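LPXTG-motif cell wall anchor domain protein (Mobiluncus mulieris, PDB 5U5O) forms part of a giant bacterial surface adhesin, probably displayed on the cell wall, whose Ig-like domains contain intramolecular covalent cross-links. Local coordinates at residues A[26-37]-A[92-103]; A[223-234]-A[262-272]. All blocks are in the same frame, centred on the assembly; numbering follows the deposited sequence.

Interactions 1 and 2 are antiparallel strand pairs in two successive domains of an elongated chain. Interaction 1 (26-37 with 92-103) lies in the T-Q ester bond containing domain, and interaction 2 (223-234 with 262-272) in the DUF5979 region that follows it in sequence. They fall on opposite sides of the chain's centre: their own centres are 45 Å apart, and their nearest atoms are separated by about 12 Å without touching. No ligand site links them. In each, one face of the ladder packs inward and the other carries mostly polar side chains. Interaction 2 also holds Cys228, which forms a disulfide with Cys200, one of the intramolecular cross-links of this adhesin.

Interaction 1. Residues A[26-37]-A[92-103]; sequences AFTIKDTVRLYN and VKVYETEMDLTV
Two bends, at chi2 (-86°) and chi3, curl the side chain of Arg34 over strand 94-103, while Glu96, extended with CG anti to its own N (chi1 -172°), comes out to meet it across a long antiparallel ladder of the Ig-like T-Q ester bond containing domain. Arg34 NH1 reaches Glu96 OE1 at 2.8 Å in a salt bridge. The oxygen lies close to the guanidinium plane, but the nitrogen approaches it from the anti side and well out of the carboxylate plane. Val94 CG1 packs over one guanidinium face, 3.5 Å from Arg34 NE, and the NH2 end turns to Glu84 and the carbonyl of Pro79.

The bridge spans one non-hydrogen-bonded pair. The strands run at 154° to each other, and hydrogen-bonded pairs from Phe27-Val103 to Leu35-Tyr95 alternate with non-hydrogen-bonded ones. Side chains on the face of Thr28, Lys30 and Thr32 are largely polar, as suits a partly exposed surface. Thr28 OG1 and Thr102 OG1 share a hydrogen bond of 3.2 Å, and a water joins Thr32 OG1 to Glu98 OE1. The salt bridge of Lys30 NZ to Glu98 is a long one.

The other face is mainly apolar and turns to strands 43-52 and 118-127. Here Ile29 CD1 meets Val103 CG1 at 3.9 Å, and Val33 CG2 lies equally far from Met99 CG. Asp31 is the buried exception: it runs alongside Met99, with OD2 3.4 Å from SD, and its carboxylate lies close to that of Glu124, two like charges together.

Asn37 closes the ladder. Its positive phi is a conformation that asparagine tolerates well, and its N donates to Lys93 O at 2.8 Å. In return Lys93 N donates almost straight to Asn37 OD1 at 3.0 Å, approaching tilted from the amide plane.

Interaction 2. Residues A[223-234]-A[262-272]; sequences PLGDTCTISEDV and NGEAVVKIGGT
The carboxylate of Glu264 is met by Ser231 on the syn side of OE1: OG donates at 2.6 Å, only 17° out of the carboxylate plane, though this holds for one of two deposited copies of the serine and is doubtful as a permanent bond. A bend at chi2 (-71°) turns the carboxylate across toward strand 226-232 and the serine. The other oxygen, OE2, takes a hydrogen bond from a water that also donates to Glu232 O. The second flat group, the Asn262 amide, is gripped at both polar ends by strand 244-251, OD1 by Val247 N and ND2 by Asp245 O. The Val234 side chain crosses that of Asn262 at about a right angle, its CG1 3.8 Å from Asn262 ND2. Gly263, with no side chain, lets Val234 CG2 settle 3.7 Å from its CA.

Between these ends and the turn runs a regular antiparallel ladder, finished by a G1 beta bulge: Gly225 and Asp226 both face Ile269. Gly225 N gives Ile269 O a 2.7 Å bond, whereas that from Asp226 N is weak. Gly225 is also the third residue of the type II turn 223-226, where its positive phi (92°) comes easily to glycine. Lys268 coils back so that its NZ and Gly225 O share a water with Thr272 OG1.

Small and branched side chains fill the inner face. Ile230 CB lies 4.2 Å from Ala265 CB, and Cys228 CB 3.9 Å from Ile269 CG1. On the other face Thr227 CG2 meets Val266 CG1 at 3.6 Å.

Within the five-stranded sheet of this domain, strand 226-232 is flanked by strands 193-200 and 264-269. The disulfide from Cys228 to Cys200 ties it to the first of these, while Cys228 and Ile230 rest on strand 150-178 and Asp233 N-caps helix 234-241.

Interaction 1. Residues A[26-37]-A[92-103]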
loop_
_atom_site.group_PDB
_atom_site.type_symbol
_atom_site.label_atom_id
_atom_site.label_comp_id
_atom_site.label_asym_id
_atom_site.label_seq_id
_atom_site.Cartn_x
_atom_site.Cartn_y
_atom_site.Cartn_z
ATOM N N ALA A 26 4.749 -11.253 7.424
ATOM C CA ALA A 26 3.929 -11.930 6.420
ATOM C C ALA A 26 2.476 -11.666 6.699
ATOM O O ALA A 26 2.100 -11.299 7.811
ATOM C CB ALA A 26 4.191 -13.428 6.449
ATOM N N PHE A 27 1.661 -11.879 5.675
ATOM C CA PHE A 27 0.224 -11.756 5.791
ATOM C C PHE A 27 -0.421 -12.993 5.211
ATOM O O PHE A 27 0.089 -13.566 4.255
ATOM C CB PHE A 27 -0.277 -10.551 5.019
ATOM C CG PHE A 27 0.186 -9.263 5.603
ATOM C CD1 PHE A 27 -0.533 -8.650 6.626
ATOM C CD2 PHE A 27 1.339 -8.675 5.145
ATOM C CE1 PHE A 27 -0.105 -7.457 7.179
ATOM C CE2 PHE A 27 1.781 -7.481 5.696
ATOM C CZ PHE A 27 1.051 -6.872 6.713
ATOM N N THR A 28 -1.521 -13.400 5.825
ATOM C CA THR A 28 -2.241 -14.575 5.381
ATOM C C THR A 28 -3.564 -14.148 4.780
ATOM O O THR A 28 -4.406 -13.546 5.455
ATOM C CB THR A 28 -2.503 -15.551 6.526
ATOM O OG1 THR A 28 -1.248 -16.019 7.031
ATOM C CG2 THR A 28 -3.314 -16.756 6.037
ATOM N N ILE A 29 -3.717 -14.449 3.491
ATOM C CA ILE A 29 -4.983 -14.281 2.782
ATOM C C ILE A 29 -5.793 -15.571 3.000
ATOM O O ILE A 29 -5.339 -16.667 2.635
ATOM C CB ILE A 29 -4.749 -13.958 1.297
ATOM C CG1 ILE A 29 -4.228 -12.528 1.091
ATOM C CG2 ILE A 29 -6.056 -14.078 0.517
ATOM C CD1 ILE A 29 -2.870 -12.208 1.687
ATOM N N LYS A 30 -6.937 -15.442 3.670
ATOM C CA LYS A 30 -7.926 -16.515 3.727
ATOM C C LYS A 30 -8.673 -16.561 2.386
ATOM O O LYS A 30 -9.357 -15.611 1.997
ATOM C CB LYS A 30 -8.915 -16.279 4.849
ATOM C CG LYS A 30 -9.849 -17.456 5.089
ATOM C CD LYS A 30 -10.943 -17.029 6.031
ATOM C CE LYS A 30 -11.814 -18.186 6.450
ATOM N NZ LYS A 30 -12.738 -17.775 7.542
ATOM N N ASP A 31 -8.531 -17.697 1.713
ATOM C CA ASP A 31 -9.162 -17.943 0.410
ATOM C C ASP A 31 -10.321 -18.913 0.653
ATOM O O ASP A 31 -10.112 -20.101 0.796
ATOM C CB ASP A 31 -8.086 -18.505 -0.484
ATOM C CG ASP A 31 -8.602 -19.001 -1.826
ATOM O OD1 ASP A 31 -9.775 -18.712 -2.248
ATOM O OD2 ASP A 31 -7.734 -19.642 -2.453
ATOM N N THR A 32 -11.503 -18.339 0.845
ATOM C CA THR A 32 -12.708 -19.141 1.054
ATOM C C THR A 32 -13.206 -19.598 -0.315
ATOM O O THR A 32 -13.561 -18.778 -1.150
ATOM C CB THR A 32 -13.786 -18.372 1.819
ATOM O OG1 THR A 32 -13.266 -18.012 3.099
ATOM C CG2 THR A 32 -15.014 -19.197 2.061
ATOM N N VAL A 33 -13.166 -20.905 -0.515
ATOM C CA VAL A 33 -13.477 -21.524 -1.816
ATOM C C VAL A 33 -14.910 -22.046 -1.847
ATOM O O VAL A 33 -15.359 -22.726 -0.951
ATOM C CB VAL A 33 -12.477 -22.651 -2.088
ATOM C CG1 VAL A 33 -12.754 -23.253 -3.466
ATOM C CG2 VAL A 33 -11.027 -22.137 -1.974
ATOM N N ARG A 34 -15.619 -21.640 -2.900
ATOM C CA ARG A 34 -17.032 -21.989 -3.106
ATOM C C ARG A 34 -17.121 -22.916 -4.329
ATOM O O ARG A 34 -16.736 -22.522 -5.427
ATOM C CB ARG A 34 -17.836 -20.711 -3.320
ATOM C CG ARG A 34 -17.619 -19.618 -2.279
ATOM C CD ARG A 34 -18.529 -19.796 -1.086
ATOM N NE ARG A 34 -19.928 -19.424 -1.388
ATOM C CZ ARG A 34 -20.924 -19.428 -0.505
ATOM N NH1 ARG A 34 -20.682 -19.754 0.764
ATOM N NH2 ARG A 34 -22.168 -19.088 -0.851
ATOM N N LEU A 35 -17.551 -24.144 -4.069
ATOM C CA LEU A 35 -17.673 -25.149 -5.122
ATOM C C LEU A 35 -19.129 -25.280 -5.528
ATOM O O LEU A 35 -19.998 -25.492 -4.700
ATOM C CB LEU A 35 -17.169 -26.487 -4.655
ATOM C CG LEU A 35 -15.729 -26.504 -4.126
ATOM C CD1 LEU A 35 -15.340 -27.893 -3.638
ATOM C CD2 LEU A 35 -14.712 -26.010 -5.142
ATOM N N TYR A 36 -19.392 -25.149 -6.843
ATOM C CA TYR A 36 -20.768 -25.050 -7.399
ATOM C C TYR A 36 -21.143 -26.313 -8.156
ATOM O O TYR A 36 -20.396 -26.708 -9.038
ATOM C CB TYR A 36 -20.881 -23.852 -8.334
ATOM C CG TYR A 36 -20.406 -22.562 -7.728
ATOM C CD1 TYR A 36 -20.921 -22.119 -6.519
ATOM C CD2 TYR A 36 -19.469 -21.795 -8.366
ATOM C CE1 TYR A 36 -20.499 -20.934 -5.954
ATOM C CE2 TYR A 36 -19.005 -20.603 -7.792
ATOM C CZ TYR A 36 -19.560 -20.186 -6.601
ATOM O OH TYR A 36 -19.109 -19.004 -6.013
ATOM N N ASN A 37 -22.197 -26.966 -7.687
ATOM C CA ASN A 37 -22.773 -28.116 -8.444
ATOM C C ASN A 37 -21.754 -29.231 -8.628
ATOM O O ASN A 37 -21.720 -29.898 -9.673
ATOM C CB ASN A 37 -23.421 -27.668 -9.770
ATOM C CG ASN A 37 -24.664 -26.884 -9.528
ATOM O OD1 ASN A 37 -25.320 -27.017 -8.500
ATOM N ND2 ASN A 37 -25.080 -26.130 -10.542
ATOM N N VAL A 92 -28.538 -23.635 -7.567
ATOM C CA VAL A 92 -27.129 -24.004 -7.426
ATOM C C VAL A 92 -26.813 -24.547 -6.029
ATOM O O VAL A 92 -27.283 -24.002 -5.035
ATOM C CB VAL A 92 -26.184 -22.832 -7.798
ATOM C CG1 VAL A 92 -26.305 -21.656 -6.840
ATOM C CG2 VAL A 92 -24.743 -23.293 -7.897
ATOM N N LYS A 93 -26.071 -25.643 -5.995
ATOM C CA LYS A 93 -25.632 -26.253 -4.751
ATOM C C LYS A 93 -24.208 -25.783 -4.514
ATOM O O LYS A 93 -23.315 -25.986 -5.320
ATOM C CB LYS A 93 -25.720 -27.774 -4.808
ATOM C CG LYS A 93 -27.171 -28.248 -4.889
ATOM C CD LYS A 93 -27.285 -29.759 -5.022
ATOM C CE LYS A 93 -28.706 -30.198 -5.344
ATOM N NZ LYS A 93 -29.638 -30.006 -4.204
ATOM N N VAL A 94 -23.990 -25.150 -3.347
ATOM C CA VAL A 94 -22.695 -24.524 -2.977
ATOM C C VAL A 94 -22.087 -25.249 -1.789
ATOM O O VAL A 94 -22.777 -25.479 -0.817
ATOM C CB VAL A 94 -22.846 -23.035 -2.665
ATOM C CG1 VAL A 94 -21.478 -22.394 -2.453
ATOM C CG2 VAL A 94 -23.606 -22.312 -3.763
ATOM N N TYR A 95 -20.855 -25.682 -1.980
ATOM C CA TYR A 95 -20.084 -26.325 -0.925
ATOM C C TYR A 95 -18.839 -25.493 -0.653
ATOM O O TYR A 95 -18.105 -25.145 -1.572
ATOM C CB TYR A 95 -19.689 -27.725 -1.331
ATOM C CG TYR A 95 -20.881 -28.601 -1.628
ATOM C CD1 TYR A 95 -21.501 -28.576 -2.879
ATOM C CD2 TYR A 95 -21.415 -29.446 -0.657
ATOM C CE1 TYR A 95 -22.599 -29.376 -3.146
ATOM C CE2 TYR A 95 -22.519 -30.256 -0.942
ATOM C CZ TYR A 95 -23.106 -30.209 -2.191
ATOM O OH TYR A 95 -24.194 -31.002 -2.449
ATOM N N GLU A 96 -18.567 -25.215 0.631
ATOM C CA GLU A 96 -17.510 -24.275 1.013
ATOM C C GLU A 96 -16.363 -24.969 1.722
ATOM O O GLU A 96 -16.575 -25.837 2.556
ATOM C CB GLU A 96 -18.097 -23.191 1.880
ATOM C CG GLU A 96 -17.131 -22.053 2.183
ATOM C CD GLU A 96 -17.782 -20.956 2.983
ATOM O OE1 GLU A 96 -18.403 -20.055 2.391
ATOM O OE2 GLU A 96 -17.597 -20.923 4.220
ATOM N N THR A 97 -15.154 -24.586 1.333
ATOM C CA THR A 97 -13.952 -24.965 2.084
ATOM C C THR A 97 -13.019 -23.766 2.049
ATOM O O THR A 97 -13.421 -22.681 1.638
ATOM C CB THR A 97 -13.327 -26.240 1.492
ATOM O OG1 THR A 97 -12.258 -26.671 2.343
ATOM C CG2 THR A 97 -12.820 -26.045 0.080
ATOM N N GLU A 98 -11.802 -23.916 2.572
ATOM C CA GLU A 98 -10.873 -22.780 2.569
ATOM C C GLU A 98 -9.431 -23.210 2.453
ATOM O O GLU A 98 -9.088 -24.351 2.766
ATOM C CB GLU A 98 -11.046 -21.923 3.818
ATOM C CG GLU A 98 -10.744 -22.639 5.113
ATOM C CD GLU A 98 -11.013 -21.769 6.319
ATOM O OE1 GLU A 98 -12.193 -21.624 6.696
ATOM O OE2 GLU A 98 -10.044 -21.231 6.892
ATOM N N MET A 99 -8.594 -22.281 1.996
ATOM C CA MET A 99 -7.145 -22.470 1.977
ATOM C C MET A 99 -6.486 -21.144 2.337
ATOM O O MET A 99 -7.088 -20.085 2.182
ATOM C CB MET A 99 -6.618 -22.992 0.638
ATOM C CG MET A 99 -7.397 -22.539 -0.607
ATOM S SD MET A 99 -6.523 -22.839 -2.165
ATOM C CE MET A 99 -6.178 -24.598 -2.022
ATOM N N ASP A 100 -5.265 -21.217 2.865
ATOM C CA ASP A 100 -4.490 -20.030 3.200
ATOM C C ASP A 100 -3.444 -19.734 2.143
ATOM O O ASP A 100 -2.788 -20.644 1.637
ATOM C CB ASP A 100 -3.769 -20.235 4.529
ATOM C CG ASP A 100 -4.694 -20.172 5.732
ATOM O OD1 ASP A 100 -5.834 -19.673 5.653
ATOM O OD2 ASP A 100 -4.192 -20.527 6.831
ATOM N N LEU A 101 -3.285 -18.450 1.824
ATOM C CA LEU A 101 -2.242 -17.971 0.918
ATOM C C LEU A 101 -1.408 -16.932 1.678
ATOM O O LEU A 101 -1.894 -15.837 1.977
ATOM C CB LEU A 101 -2.871 -17.354 -0.339
ATOM C CG LEU A 101 -3.594 -18.342 -1.264
ATOM C CD1 LEU A 101 -4.459 -17.595 -2.266
ATOM C CD2 LEU A 101 -2.588 -19.228 -1.981
ATOM N N THR A 102 -0.170 -17.294 2.002
ATOM C CA THR A 102 0.669 -16.471 2.857
ATOM C C THR A 102 1.738 -15.791 2.028
ATOM O O THR A 102 2.490 -16.433 1.301
ATOM C CB THR A 102 1.238 -17.323 3.997
ATOM O OG1 THR A 102 0.141 -17.788 4.794
ATOM C CG2 THR A 102 2.169 -16.524 4.876
ATOM N N VAL A 103 1.795 -14.468 2.153
ATOM C CA VAL A 103 2.742 -13.645 1.414
ATOM C C VAL A 103 3.671 -12.918 2.384
ATOM O O VAL A 103 3.231 -12.343 3.387
ATOM C CB VAL A 103 2.012 -12.669 0.445
ATOM C CG1 VAL A 103 0.987 -11.799 1.157
ATOM C CG2 VAL A 103 2.999 -11.834 -0.351
HETATM O O HOH W 1 -14.106 -20.083 5.155
#

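Interaction 2. Residues A[223-234]-A[262-272]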
loop_
_atom_site.group_PDB
_atom_site.type_symbol
_atom_site.label_atom_id
_atom_site.label_comp_id
_atom_site.label_asym_id
_atom_site.label_seq_id
_atom_site.Cartn_x
_atom_site.Cartn_y
_atom_site.Cartn_z
ATOM N N PRO A 223 4.758 9.157 1.514
ATOM C CA PRO A 223 5.145 7.753 1.680
ATOM C C PRO A 223 6.207 7.575 2.782
ATOM O O PRO A 223 7.132 8.372 2.898
ATOM C CB PRO A 223 5.721 7.392 0.311
ATOM C CG PRO A 223 4.996 8.274 -0.642
ATOM C CD PRO A 223 4.850 9.576 0.108
ATOM N N LEU A 224 6.061 6.530 3.579
ATOM C CA LEU A 224 6.997 6.225 4.642
ATOM C C LEU A 224 8.361 5.867 4.060
ATOM O O LEU A 224 8.496 5.010 3.190
ATOM C CB LEU A 224 6.435 5.111 5.501
ATOM C CG LEU A 224 5.180 5.510 6.289
ATOM C CD1 LEU A 224 4.599 4.280 6.972
ATOM C CD2 LEU A 224 5.458 6.614 7.307
ATOM N N GLY A 225 9.376 6.589 4.532
ATOM C CA GLY A 225 10.722 6.496 3.997
ATOM C C GLY A 225 11.080 7.462 2.899
ATOM O O GLY A 225 12.171 7.369 2.336
ATOM N N ASP A 226 10.172 8.385 2.569
ATOM C CA ASP A 226 10.437 9.327 1.506
ATOM C C ASP A 226 11.511 10.328 1.939
ATOM O O ASP A 226 11.778 10.558 3.151
ATOM C CB ASP A 226 9.158 10.076 1.099
ATOM C CG ASP A 226 9.151 10.483 -0.353
ATOM O OD1 ASP A 226 10.209 10.396 -1.040
ATOM O OD2 ASP A 226 8.056 10.878 -0.836
ATOM N N THR A 227 12.190 10.853 0.932
ATOM C CA THR A 227 13.118 11.965 1.100
ATOM C C THR A 227 12.389 13.229 0.680
ATOM O O THR A 227 11.856 13.304 -0.440
ATOM C CB THR A 227 14.358 11.771 0.217
ATOM O OG1 THR A 227 15.063 10.609 0.654
ATOM C CG2 THR A 227 15.313 12.967 0.274
ATOM N N CYS A 228 12.354 14.232 1.580
ATOM C CA CYS A 228 11.669 15.469 1.311
ATOM C C CYS A 228 12.700 16.630 1.351
ATOM O O CYS A 228 13.564 16.670 2.282
ATOM C CB CYS A 228 10.664 15.640 2.393
ATOM S SG CYS A 228 10.008 17.275 2.686
ATOM N N THR A 229 12.625 17.552 0.421
ATOM C CA THR A 229 13.452 18.747 0.414
ATOM C C THR A 229 12.583 19.947 0.719
ATOM O O THR A 229 11.407 20.030 0.332
ATOM C CB THR A 229 14.230 18.928 -0.902
ATOM O OG1 THR A 229 13.329 19.065 -2.008
ATOM C CG2 THR A 229 15.153 17.740 -1.156
ATOM N N ILE A 230 13.182 20.887 1.455
ATOM C CA ILE A 230 12.561 22.155 1.782
ATOM C C ILE A 230 13.500 23.222 1.237
ATOM O O ILE A 230 14.696 23.232 1.587
ATOM C CB ILE A 230 12.433 22.310 3.325
ATOM C CG1 ILE A 230 11.619 21.174 3.920
ATOM C CG2 ILE A 230 11.779 23.636 3.674
ATOM C CD1 ILE A 230 11.768 21.031 5.416
ATOM N N SER A 231 12.970 24.159 0.464
ATOM C CA SER A 231 13.747 25.210 -0.176
ATOM C C SER A 231 13.080 26.532 0.106
ATOM O O SER A 231 11.914 26.728 -0.258
ATOM C CB SER A 231 13.766 25.015 -1.699
ATOM O OG SER A 231 14.268 23.745 -2.067
ATOM N N GLU A 232 13.800 27.445 0.753
ATOM C CA GLU A 232 13.299 28.794 0.970
ATOM C C GLU A 232 13.809 29.729 -0.111
ATOM O O GLU A 232 14.944 29.616 -0.546
ATOM C CB GLU A 232 13.768 29.329 2.335
ATOM C CG GLU A 232 13.033 30.590 2.738
ATOM C CD GLU A 232 13.384 31.085 4.121
ATOM O OE1 GLU A 232 13.952 30.317 4.934
ATOM O OE2 GLU A 232 13.036 32.252 4.365
ATOM N N ASP A 233 12.989 30.698 -0.504
ATOM C CA ASP A 233 13.462 31.810 -1.303
ATOM C C ASP A 233 14.199 32.793 -0.402
ATOM O O ASP A 233 13.618 33.743 0.126
ATOM C CB ASP A 233 12.278 32.485 -2.020
ATOM C CG ASP A 233 12.694 33.613 -2.948
ATOM O OD1 ASP A 233 13.875 34.030 -2.975
ATOM O OD2 ASP A 233 11.809 34.084 -3.691
ATOM N N VAL A 234 15.499 32.569 -0.270
ATOM C CA VAL A 234 16.290 33.333 0.689
ATOM C C VAL A 234 16.423 34.786 0.237
ATOM O O VAL A 234 16.324 35.704 1.066
ATOM C CB VAL A 234 17.681 32.705 0.950
ATOM C CG1 VAL A 234 18.474 33.577 1.914
ATOM C CG2 VAL A 234 17.540 31.305 1.515
ATOM N N ASN A 262 22.572 27.268 2.177
ATOM C CA ASN A 262 21.711 28.112 2.977
ATOM C C ASN A 262 20.311 28.178 2.376
ATOM O O ASN A 262 20.144 28.497 1.197
ATOM C CB ASN A 262 22.310 29.503 3.094
ATOM C CG ASN A 262 21.545 30.379 4.051
ATOM O OD1 ASN A 262 21.303 30.000 5.188
ATOM N ND2 ASN A 262 21.178 31.559 3.613
ATOM N N GLY A 263 19.316 27.876 3.204
ATOM C CA GLY A 263 17.916 27.880 2.773
ATOM C C GLY A 263 17.416 26.568 2.195
ATOM O O GLY A 263 16.245 26.494 1.801
ATOM N N GLU A 264 18.264 25.534 2.167
ATOM C CA GLU A 264 17.922 24.217 1.622
ATOM C C GLU A 264 18.075 23.162 2.691
ATOM O O GLU A 264 19.125 23.084 3.354
ATOM C CB GLU A 264 18.854 23.856 0.457
ATOM C CG GLU A 264 18.798 24.819 -0.718
ATOM C CD GLU A 264 17.508 24.732 -1.501
ATOM O OE1 GLU A 264 16.811 23.690 -1.436
ATOM O OE2 GLU A 264 17.189 25.719 -2.178
ATOM N N ALA A 265 17.053 22.344 2.903
ATOM C CA ALA A 265 17.118 21.250 3.860
ATOM C C ALA A 265 16.669 19.972 3.198
ATOM O O ALA A 265 15.888 19.990 2.218
ATOM C CB ALA A 265 16.225 21.532 5.052
ATOM N N VAL A 266 17.122 18.860 3.737
ATOM C CA VAL A 266 16.686 17.525 3.351
ATOM C C VAL A 266 16.315 16.789 4.626
ATOM O O VAL A 266 17.077 16.807 5.612
ATOM C CB VAL A 266 17.780 16.750 2.602
ATOM C CG1 VAL A 266 17.263 15.394 2.130
ATOM C CG2 VAL A 266 18.300 17.550 1.418
ATOM N N VAL A 267 15.173 16.108 4.629
ATOM C CA VAL A 267 14.717 15.363 5.794
ATOM C C VAL A 267 14.034 14.080 5.314
ATOM O O VAL A 267 13.403 14.074 4.237
ATOM C CB VAL A 267 13.804 16.247 6.677
ATOM C CG1 VAL A 267 12.530 16.654 5.949
ATOM C CG2 VAL A 267 13.512 15.608 8.018
ATOM N N LYS A 268 14.161 13.003 6.067
ATOM C CA LYS A 268 13.502 11.736 5.775
ATOM C C LYS A 268 12.195 11.725 6.535
ATOM O O LYS A 268 12.144 12.166 7.709
ATOM C CB LYS A 268 14.351 10.558 6.243
ATOM C CG LYS A 268 15.726 10.439 5.590
ATOM C CD LYS A 268 15.683 10.110 4.109
ATOM C CE LYS A 268 15.045 8.756 3.800
ATOM N NZ LYS A 268 15.677 7.594 4.496
ATOM N N ILE A 269 11.157 11.207 5.865
ATOM C CA ILE A 269 9.845 11.126 6.460
ATOM C C ILE A 269 9.531 9.641 6.659
ATOM O O ILE A 269 9.062 8.966 5.738
ATOM C CB ILE A 269 8.789 11.787 5.531
ATOM C CG1 ILE A 269 9.206 13.200 5.111
ATOM C CG2 ILE A 269 7.416 11.804 6.199
ATOM C CD1 ILE A 269 9.368 14.202 6.235
ATOM N N GLY A 270 9.828 9.139 7.861
ATOM C CA GLY A 270 9.609 7.726 8.200
ATOM C C GLY A 270 10.717 6.837 7.682
ATOM O O GLY A 270 11.676 7.312 7.074
ATOM N N GLY A 271 10.575 5.537 7.933
ATOM C CA GLY A 271 11.491 4.508 7.426
ATOM C C GLY A 271 10.882 3.662 6.325
ATOM O O GLY A 271 9.660 3.626 6.156
ATOM N N THR A 272 11.749 2.963 5.592
ATOM C CA THR A 272 11.365 2.181 4.406
ATOM C C THR A 272 10.530 0.941 4.735
ATOM O O THR A 272 10.122 0.723 5.873
ATOM C CB THR A 272 12.616 1.723 3.619
ATOM O OG1 THR A 272 13.516 2.827 3.459
ATOM C CG2 THR A 272 12.240 1.196 2.243
HETATM O O HOH W 2 13.923 5.445 3.318
HETATM O O HOH W 3 17.084 28.186 -1.701
#